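Local atomic coordinates of DNA helicase RecQ (Deinococcus radiodurans, PDB entry 4Q48), a protein that probably couples ATP hydrolysis to 3'-5' translocation and unwinding of duplex DNA, this chain being its catalytic core with helicase, zinc-binding and RQC regions. Residues L311-S316 against S343-V348; E318-E323 against Q384-Y389; M338-S343 against Y375-T380. All blocks are in the same frame, centred on the assembly; numbering follows the deposited sequence.

Contact 1: residues L311-S316 against S343-V348; sequences LDLPKS and SDVVNV
Leu313 leans from a loop onto the first turns of helix 342-354, its side chain meeting that of Val345 at a slant, with Leu313 CD1 lying 4.2 Å from Val345 CG2. Torsion about the first bond of Leu313 (chi1 -81°) sets CG anti to the carbonyl carbon and carries the branched end toward the helix. The same methyl approaches the CB methylene of Asp344, 4.4 Å from Leu313 CD1. The loop leaves strand 305-310 of the parallel sheet in the second RecA-like domain and runs on to helix 317-324, whereas the helix belongs to the zinc-binding region, so the contact joins the two. Leucine and valine suit the inner side, where Leu313 also rests on Tyr340 and Cys376 and Val345 on Leu373. On the polar side two carboxylates come close without bonding: Asp312 OD1 stands 4.3 Å from Asp344 OD1. Lys219 probably eases their repulsion, since its NZ forms a salt bridge with Asp344 OD2 and a weak, long ion pair with Asp312 OD1. Each aspartate is also held by a backbone N-H, Asp344 OD2 accepting from Gly341 N and Asp312 OD2 from Leu244 N.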
loop_
_atom_site.group_PDB
_atom_site.type_symbol
_atom_site.label_atom_id
_atom_site.label_comp_id
_atom_site.label_asym_id
_atom_site.label_seq_id
_atom_site.Cartn_x
_atom_site.Cartn_y
_atom_site.Cartn_z
ATOM N N LEU A 311 12.146 -9.114 13.065
ATOM C CA LEU A 311 12.812 -10.361 13.408
ATOM C C LEU A 311 12.002 -11.521 12.845
ATOM O O LEU A 311 12.370 -12.697 12.980
ATOM C CB LEU A 311 12.955 -10.472 14.921
ATOM C CG LEU A 311 14.172 -9.730 15.466
ATOM C CD1 LEU A 311 14.183 -9.737 16.990
ATOM C CD2 LEU A 311 15.456 -10.295 14.920
ATOM N N ASP A 312 10.898 -11.166 12.197
ATOM C CA ASP A 312 10.071 -12.108 11.463
ATOM C C ASP A 312 9.493 -11.379 10.260
ATOM O O ASP A 312 9.516 -10.143 10.197
ATOM C CB ASP A 312 8.916 -12.683 12.311
ATOM C CG ASP A 312 9.383 -13.422 13.542
ATOM O OD1 ASP A 312 10.131 -14.418 13.409
ATOM O OD2 ASP A 312 8.964 -13.019 14.651
ATOM N N LEU A 313 8.989 -12.145 9.299
ATOM C CA LEU A 313 8.334 -11.557 8.149
ATOM C C LEU A 313 7.065 -10.851 8.568
ATOM O O LEU A 313 6.269 -11.396 9.341
ATOM C CB LEU A 313 8.025 -12.616 7.112
ATOM C CG LEU A 313 9.185 -13.005 6.217
ATOM C CD1 LEU A 313 8.693 -14.066 5.234
ATOM C CD2 LEU A 313 9.721 -11.777 5.505
ATOM N N PRO A 314 6.856 -9.639 8.046
ATOM C CA PRO A 314 5.583 -8.956 8.254
ATOM C C PRO A 314 4.483 -9.706 7.512
ATOM O O PRO A 314 4.810 -10.623 6.767
ATOM C CB PRO A 314 5.816 -7.582 7.644
ATOM C CG PRO A 314 7.247 -7.540 7.254
ATOM C CD PRO A 314 7.718 -8.911 7.107
ATOM N N LYS A 315 3.221 -9.327 7.683
ATOM C CA LYS A 315 2.142 -10.041 7.002
ATOM C C LYS A 315 1.977 -9.574 5.551
ATOM O O LYS A 315 1.407 -10.276 4.721
ATOM C CB LYS A 315 0.811 -9.875 7.750
ATOM C CG LYS A 315 0.916 -10.045 9.263
ATOM C CD LYS A 315 -0.382 -10.634 9.858
ATOM C CE LYS A 315 -0.548 -10.384 11.377
ATOM N NZ LYS A 315 -1.944 -10.117 11.893
ATOM N N SER A 316 2.474 -8.388 5.246
ATOM C CA SER A 316 2.358 -7.857 3.907
ATOM C C SER A 316 3.310 -6.693 3.651
ATOM O O SER A 316 3.931 -6.169 4.581
ATOM C CB SER A 316 0.924 -7.413 3.677
ATOM O OG SER A 316 0.597 -6.365 4.567
ATOM N N SER A 343 12.817 -21.066 7.703
ATOM C CA SER A 343 11.646 -21.510 8.409
ATOM C C SER A 343 10.539 -20.482 8.454
ATOM O O SER A 343 9.373 -20.839 8.667
ATOM C CB SER A 343 12.043 -21.883 9.841
ATOM O OG SER A 343 12.414 -20.728 10.580
ATOM N N ASP A 344 10.895 -19.212 8.286
ATOM C CA ASP A 344 9.867 -18.185 8.314
ATOM C C ASP A 344 8.922 -18.351 7.140
ATOM O O ASP A 344 7.704 -18.309 7.335
ATOM C CB ASP A 344 10.462 -16.773 8.282
ATOM C CG ASP A 344 11.449 -16.513 9.399
ATOM O OD1 ASP A 344 11.458 -17.248 10.415
ATOM O OD2 ASP A 344 12.243 -15.569 9.235
ATOM N N VAL A 345 9.463 -18.596 5.946
ATOM C CA VAL A 345 8.621 -18.723 4.760
ATOM C C VAL A 345 7.812 -19.997 4.822
ATOM O O VAL A 345 6.620 -20.005 4.495
ATOM C CB VAL A 345 9.422 -18.707 3.459
ATOM C CG1 VAL A 345 8.462 -18.855 2.249
ATOM C CG2 VAL A 345 10.255 -17.429 3.358
ATOM N N VAL A 346 8.465 -21.068 5.266
ATOM C CA VAL A 346 7.808 -22.364 5.437
ATOM C C VAL A 346 6.657 -22.279 6.438
ATOM O O VAL A 346 5.555 -22.734 6.157
ATOM C CB VAL A 346 8.813 -23.446 5.897
ATOM C CG1 VAL A 346 8.090 -24.729 6.240
ATOM C CG2 VAL A 346 9.847 -23.697 4.820
ATOM N N ASN A 347 6.909 -21.666 7.587
ATOM C CA ASN A 347 5.892 -21.564 8.624
ATOM C C ASN A 347 4.689 -20.807 8.085
ATOM O O ASN A 347 3.542 -21.199 8.322
ATOM C CB ASN A 347 6.457 -20.878 9.882
ATOM C CG ASN A 347 5.621 -21.143 11.149
ATOM O OD1 ASN A 347 4.399 -21.306 11.090
ATOM N ND2 ASN A 347 6.287 -21.165 12.303
ATOM N N VAL A 348 4.960 -19.756 7.314
ATOM C CA VAL A 348 3.899 -18.946 6.737
ATOM C C VAL A 348 3.066 -19.701 5.721
ATOM O O VAL A 348 1.841 -19.666 5.778
ATOM C CB VAL A 348 4.466 -17.699 6.049
ATOM C CG1 VAL A 348 3.430 -17.067 5.110
ATOM C CG2 VAL A 348 4.959 -16.719 7.088
#

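Contact 2: residues E318-E323 against Q384-Y389; sequences EGYYQE and QVLLHY
Leu386 supplies the apolar part of this contact, reaching from helix 382-389 to two consecutive tyrosines of helix 317-324. One methyl does the touching. Leu386 CD1 comes to the edge of the Tyr320 ring, near its plane, 4.3 Å from Tyr320 CD2, and it also lies 4.4 Å from Tyr321 CD1. A branched leucine fits here because a single methyl can meet both rings, while each phenol carries its hydroxyl onward to a polar partner outside the contact, Tyr375 for Tyr320 and the carbonyl O of Phe207 for Tyr321. The axes of the short helical segments cross at -113° and come no closer than 11.2 Å, a spacing spanned by tyrosine, glutamate and leucine side chains.

The polar part joins Glu318 and Tyr389. Glu318 bends at chi2 (88°), which turns its carboxylate toward the phenol, and the two side chains cross at about a right angle with their planes 75° apart. Glu318 CD lies at the ring edge, in its plane, and both Glu318 OE1 and Glu318 OE2 are 3.5 Å from Tyr389 OH; neither pair is a hydrogen bond. What joins them is Lys368 of helix 359-376, whose NZ forms a salt bridge with Glu318 OE2 and a hydrogen bond with Tyr389 OH.

An alanine in place of Glu318 would remove the carboxylate, is likely to leave Lys368 without its charged mate, and would probably open a gap beside the Tyr389 ring.

Chemically, the helix of the second RecA-like domain is joined to the zinc-binding region through a shared methyl and a shared ammonium group, and the lysine's positive charge probably stabilises the ionised glutamate beside the phenol.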
loop_
_atom_site.group_PDB
_atom_site.type_symbol
_atom_site.label_atom_id
_atom_site.label_comp_id
_atom_site.label_asym_id
_atom_site.label_seq_id
_atom_site.Cartn_x
_atom_site.Cartn_y
_atom_site.Cartn_z
ATOM N N GLU A 318 2.128 -3.795 2.673
ATOM C CA GLU A 318 1.404 -2.699 3.328
ATOM C C GLU A 318 1.849 -2.557 4.785
ATOM O O GLU A 318 2.244 -1.470 5.220
ATOM C CB GLU A 318 -0.102 -2.949 3.309
ATOM C CG GLU A 318 -0.766 -2.910 1.967
ATOM C CD GLU A 318 -0.732 -4.266 1.282
ATOM O OE1 GLU A 318 0.190 -5.065 1.571
ATOM O OE2 GLU A 318 -1.663 -4.552 0.492
ATOM N N GLY A 319 1.828 -3.676 5.511
ATOM C CA GLY A 319 2.240 -3.700 6.899
ATOM C C GLY A 319 3.696 -3.337 7.092
ATOM O O GLY A 319 4.044 -2.592 8.005
ATOM N N TYR A 320 4.544 -3.867 6.223
ATOM C CA TYR A 320 5.970 -3.601 6.279
ATOM C C TYR A 320 6.221 -2.104 6.105
ATOM O O TYR A 320 7.008 -1.492 6.841
ATOM C CB TYR A 320 6.709 -4.437 5.228
ATOM C CG TYR A 320 8.177 -4.125 5.128
ATOM C CD1 TYR A 320 9.084 -4.598 6.062
ATOM C CD2 TYR A 320 8.652 -3.313 4.110
ATOM C CE1 TYR A 320 10.437 -4.283 5.966
ATOM C CE2 TYR A 320 9.986 -3.000 4.007
ATOM C CZ TYR A 320 10.883 -3.483 4.934
ATOM O OH TYR A 320 12.221 -3.153 4.802
ATOM N N TYR A 321 5.546 -1.504 5.141
ATOM C CA TYR A 321 5.706 -0.074 4.909
ATOM C C TYR A 321 5.197 0.774 6.089
ATOM O O TYR A 321 5.816 1.777 6.466
ATOM C CB TYR A 321 4.980 0.333 3.631
ATOM C CG TYR A 321 5.124 1.779 3.331
ATOM C CD1 TYR A 321 6.251 2.259 2.665
ATOM C CD2 TYR A 321 4.167 2.688 3.757
ATOM C CE1 TYR A 321 6.395 3.611 2.392
ATOM C CE2 TYR A 321 4.308 4.034 3.508
ATOM C CZ TYR A 321 5.412 4.488 2.824
ATOM O OH TYR A 321 5.512 5.827 2.575
ATOM N N GLN A 322 4.078 0.382 6.688
ATOM C CA GLN A 322 3.562 1.194 7.776
ATOM C C GLN A 322 4.503 1.005 8.965
ATOM O O GLN A 322 4.836 1.962 9.670
ATOM C CB GLN A 322 2.122 0.827 8.173
ATOM C CG GLN A 322 1.824 1.262 9.619
ATOM C CD GLN A 322 0.542 0.700 10.231
ATOM O OE1 GLN A 322 0.249 -0.497 10.119
ATOM N NE2 GLN A 322 -0.205 1.560 10.925
ATOM N N GLU A 323 4.968 -0.222 9.171
ATOM C CA GLU A 323 5.814 -0.472 10.321
ATOM C C GLU A 323 7.188 0.213 10.200
ATOM O O GLU A 323 7.547 1.002 11.046
ATOM C CB GLU A 323 5.970 -1.968 10.540
ATOM C CG GLU A 323 4.797 -2.584 11.232
ATOM C CD GLU A 323 4.610 -4.048 10.874
ATOM O OE1 GLU A 323 5.624 -4.713 10.563
ATOM O OE2 GLU A 323 3.448 -4.528 10.874
ATOM N N GLN A 384 13.239 0.918 -5.062
ATOM C CA GLN A 384 12.507 0.871 -6.321
ATOM C C GLN A 384 11.420 -0.201 -6.298
ATOM O O GLN A 384 10.278 0.072 -6.690
ATOM C CB GLN A 384 13.441 0.629 -7.504
ATOM C CG GLN A 384 14.156 1.873 -7.996
ATOM C CD GLN A 384 15.175 1.593 -9.098
ATOM O OE1 GLN A 384 15.755 0.504 -9.185
ATOM N NE2 GLN A 384 15.417 2.594 -9.932
ATOM N N VAL A 385 11.745 -1.400 -5.826
ATOM C CA VAL A 385 10.763 -2.480 -5.798
ATOM C C VAL A 385 9.625 -2.177 -4.843
ATOM O O VAL A 385 8.464 -2.441 -5.157
ATOM C CB VAL A 385 11.410 -3.825 -5.409
ATOM C CG1 VAL A 385 10.353 -4.871 -5.026
ATOM C CG2 VAL A 385 12.324 -4.352 -6.533
ATOM N N LEU A 386 9.964 -1.629 -3.675
ATOM C CA LEU A 386 8.991 -1.305 -2.613
ATOM C C LEU A 386 7.984 -0.258 -3.059
ATOM O O LEU A 386 6.781 -0.436 -2.901
ATOM C CB LEU A 386 9.716 -0.813 -1.348
ATOM C CG LEU A 386 8.921 -0.171 -0.204
ATOM C CD1 LEU A 386 7.972 -1.173 0.425
ATOM C CD2 LEU A 386 9.848 0.343 0.859
ATOM N N LEU A 387 8.495 0.807 -3.668
ATOM C CA LEU A 387 7.693 1.946 -4.071
ATOM C C LEU A 387 6.806 1.566 -5.255
ATOM O O LEU A 387 5.674 2.054 -5.374
ATOM C CB LEU A 387 8.610 3.131 -4.396
ATOM C CG LEU A 387 9.359 3.688 -3.155
ATOM C CD1 LEU A 387 10.257 4.852 -3.494
ATOM C CD2 LEU A 387 8.403 4.098 -2.056
ATOM N N HIS A 388 7.293 0.648 -6.093
ATOM C CA HIS A 388 6.544 0.176 -7.255
ATOM C C HIS A 388 5.237 -0.519 -6.839
ATOM O O HIS A 388 4.205 -0.400 -7.501
ATOM C CB HIS A 388 7.409 -0.775 -8.087
ATOM C CG HIS A 388 6.648 -1.512 -9.150
ATOM N ND1 HIS A 388 6.374 -0.963 -10.390
ATOM C CD2 HIS A 388 6.071 -2.737 -9.145
ATOM C CE1 HIS A 388 5.672 -1.824 -11.104
ATOM N NE2 HIS A 388 5.475 -2.908 -10.373
ATOM N N TYR A 389 5.279 -1.228 -5.724
ATOM C CA TYR A 389 4.096 -1.893 -5.195
ATOM C C TYR A 389 2.976 -0.875 -4.918
ATOM O O TYR A 389 1.797 -1.186 -5.037
ATOM C CB TYR A 389 4.462 -2.628 -3.922
ATOM C CG TYR A 389 3.421 -3.548 -3.354
ATOM C CD1 TYR A 389 3.240 -4.834 -3.870
ATOM C CD2 TYR A 389 2.603 -3.140 -2.301
ATOM C CE1 TYR A 389 2.276 -5.700 -3.339
ATOM C CE2 TYR A 389 1.634 -4.004 -1.757
ATOM C CZ TYR A 389 1.486 -5.284 -2.276
ATOM O OH TYR A 389 0.541 -6.141 -1.744
#

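Contact 3: residues M338-S343 against Y375-T380; sequences MVYGLS and YCEAAT
Tyr340 and Cys376 mark the nearest backbone approach, their CA atoms 8.9 Å apart, where the end of strand 334-340 passes the last turn of helix 359-376. Glu377 is the first residue to depart from helical geometry, and Ala378 N bonds back to Tyr375 O at 3.3 Å. Met338 and Tyr340, two apart on the extended strand, both point toward the helix end. Tyr340 takes the less usual first torsion (chi1 80°), with CG between the backbone N and the carbonyl carbon, which lays one ring face beneath the cysteine. Cys376 SG sits over that face, 4.4 Å from the ring centroid and 20° off the normal, displaced toward the rim; this is a Cys sulfur-aromatic contact. Cys376 CB meets the phenol end, 3.6 Å from Tyr340 OH. The bent thioether of Met338 brings CE to 3.7 Å from Cys376 SG. Cysteine, compact and polarisable, can touch an aromatic face and, at roughly a right angle, the methionine methyl. Solvent-exposed Glu377 brings OE2 to 4.0 Å from Tyr340 OH, near but not hydrogen-bonded. Such helix-on-strand packing is consistent with the RecQ core, where helices of the zinc-binding region lie against the sheet of the second RecA-like domain.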
loop_
_atom_site.group_PDB
_atom_site.type_symbol
_atom_site.label_atom_id
_atom_site.label_comp_id
_atom_site.label_asym_id
_atom_site.label_seq_id
_atom_site.Cartn_x
_atom_site.Cartn_y
_atom_site.Cartn_z
ATOM N N MET A 338 15.831 -5.886 8.642
ATOM C CA MET A 338 15.027 -7.112 8.744
ATOM C C MET A 338 15.804 -8.369 8.333
ATOM O O MET A 338 16.521 -8.418 7.316
ATOM C CB MET A 338 13.744 -7.013 7.912
ATOM C CG MET A 338 12.990 -8.350 7.751
ATOM S SD MET A 338 11.370 -8.262 6.929
ATOM C CE MET A 338 11.820 -7.952 5.235
ATOM N N VAL A 339 15.629 -9.401 9.145
ATOM C CA VAL A 339 16.162 -10.702 8.820
ATOM C C VAL A 339 15.016 -11.692 8.786
ATOM O O VAL A 339 14.060 -11.611 9.551
ATOM C CB VAL A 339 17.239 -11.183 9.829
ATOM C CG1 VAL A 339 18.589 -10.486 9.584
ATOM C CG2 VAL A 339 16.735 -11.055 11.277
ATOM N N TYR A 340 15.120 -12.621 7.859
ATOM C CA TYR A 340 14.134 -13.653 7.731
ATOM C C TYR A 340 14.908 -14.850 7.209
ATOM O O TYR A 340 15.986 -14.700 6.609
ATOM C CB TYR A 340 13.002 -13.221 6.784
ATOM C CG TYR A 340 13.344 -13.369 5.319
ATOM C CD1 TYR A 340 14.237 -12.513 4.699
ATOM C CD2 TYR A 340 12.758 -14.376 4.555
ATOM C CE1 TYR A 340 14.543 -12.674 3.364
ATOM C CE2 TYR A 340 13.055 -14.534 3.232
ATOM C CZ TYR A 340 13.946 -13.698 2.651
ATOM O OH TYR A 340 14.234 -13.883 1.337
ATOM N N GLY A 341 14.381 -16.039 7.448
ATOM C CA GLY A 341 15.024 -17.230 6.949
ATOM C C GLY A 341 14.097 -18.219 6.277
ATOM O O GLY A 341 12.879 -17.998 6.146
ATOM N N LEU A 342 14.739 -19.241 5.722
ATOM C CA LEU A 342 14.410 -20.627 6.036
ATOM C C LEU A 342 12.966 -20.962 6.384
ATOM O O LEU A 342 12.073 -21.105 5.542
ATOM C CB LEU A 342 15.228 -21.039 7.287
ATOM C CG LEU A 342 16.690 -21.455 7.409
ATOM C CD1 LEU A 342 17.654 -20.296 7.099
ATOM C CD2 LEU A 342 16.883 -21.973 8.823
ATOM N N SER A 343 12.817 -21.066 7.703
ATOM C CA SER A 343 11.646 -21.510 8.409
ATOM C C SER A 343 10.539 -20.482 8.454
ATOM O O SER A 343 9.373 -20.839 8.667
ATOM C CB SER A 343 12.043 -21.883 9.841
ATOM O OG SER A 343 12.414 -20.728 10.580
ATOM N N TYR A 375 10.160 -8.596 -2.971
ATOM C CA TYR A 375 10.890 -7.457 -2.413
ATOM C C TYR A 375 12.102 -7.942 -1.621
ATOM O O TYR A 375 13.192 -7.385 -1.753
ATOM C CB TYR A 375 9.982 -6.581 -1.546
ATOM C CG TYR A 375 10.713 -5.609 -0.647
ATOM C CD1 TYR A 375 11.372 -4.505 -1.169
ATOM C CD2 TYR A 375 10.739 -5.794 0.727
ATOM C CE1 TYR A 375 12.044 -3.618 -0.355
ATOM C CE2 TYR A 375 11.409 -4.917 1.551
ATOM C CZ TYR A 375 12.050 -3.820 1.003
ATOM O OH TYR A 375 12.699 -2.929 1.830
ATOM N N CYS A 376 11.929 -8.974 -0.801
ATOM C CA CYS A 376 13.058 -9.487 -0.022
ATOM C C CYS A 376 14.218 -9.925 -0.918
ATOM O O CYS A 376 15.377 -9.833 -0.536
ATOM C CB CYS A 376 12.620 -10.644 0.893
ATOM S SG CYS A 376 11.504 -10.118 2.256
ATOM N N GLU A 377 13.901 -10.422 -2.100
ATOM C CA GLU A 377 14.907 -11.024 -2.977
ATOM C C GLU A 377 15.503 -10.099 -4.028
ATOM O O GLU A 377 16.162 -10.574 -4.965
ATOM C CB GLU A 377 14.297 -12.257 -3.657
ATOM C CG GLU A 377 14.420 -13.504 -2.820
ATOM C CD GLU A 377 13.324 -14.495 -3.105
ATOM O OE1 GLU A 377 12.701 -14.385 -4.183
ATOM O OE2 GLU A 377 13.068 -15.366 -2.237
ATOM N N ALA A 378 15.253 -8.801 -3.903
ATOM C CA ALA A 378 15.626 -7.863 -4.963
ATOM C C ALA A 378 17.086 -7.970 -5.373
ATOM O O ALA A 378 17.998 -8.096 -4.541
ATOM C CB ALA A 378 15.311 -6.457 -4.557
ATOM N N ALA A 379 17.308 -7.969 -6.680
ATOM C CA ALA A 379 18.662 -8.093 -7.197
ATOM C C ALA A 379 19.129 -6.693 -7.557
ATOM O O ALA A 379 20.302 -6.414 -7.684
ATOM C CB ALA A 379 18.686 -9.007 -8.370
ATOM N N THR A 380 18.170 -5.796 -7.638
ATOM C CA THR A 380 18.429 -4.385 -7.836
ATOM C C THR A 380 17.736 -3.639 -6.716
ATOM O O THR A 380 16.890 -4.205 -6.041
ATOM C CB THR A 380 17.908 -3.915 -9.224
ATOM O OG1 THR A 380 16.520 -4.302 -9.390
ATOM C CG2 THR A 380 18.719 -4.570 -10.336
#

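All three contacts join the second RecA-like domain to the zinc-binding region. Contacts 1 and 3 have centres about 10 Å apart and share Ser343; Pro314 CD packs 3.7 Å from Met338 SD, and Val345 CG2 lies 4.0 Å from Tyr340 CE2. Contact 2, its centre about 16 Å from that of contact 1, meets it where Pro314 CG lies 3.7 Å from Tyr320 CD1. A probable hydrogen bond, Tyr320 OH to Tyr375 OH at 3.0 Å, ties contact 2 to contact 3. The zinc ion, held by Cys381, Cys398, Cys401 and Cys404, is about 9 Å from the Leu386 side chain in contact 2, whereas contact 1 is remote from the annotated sites.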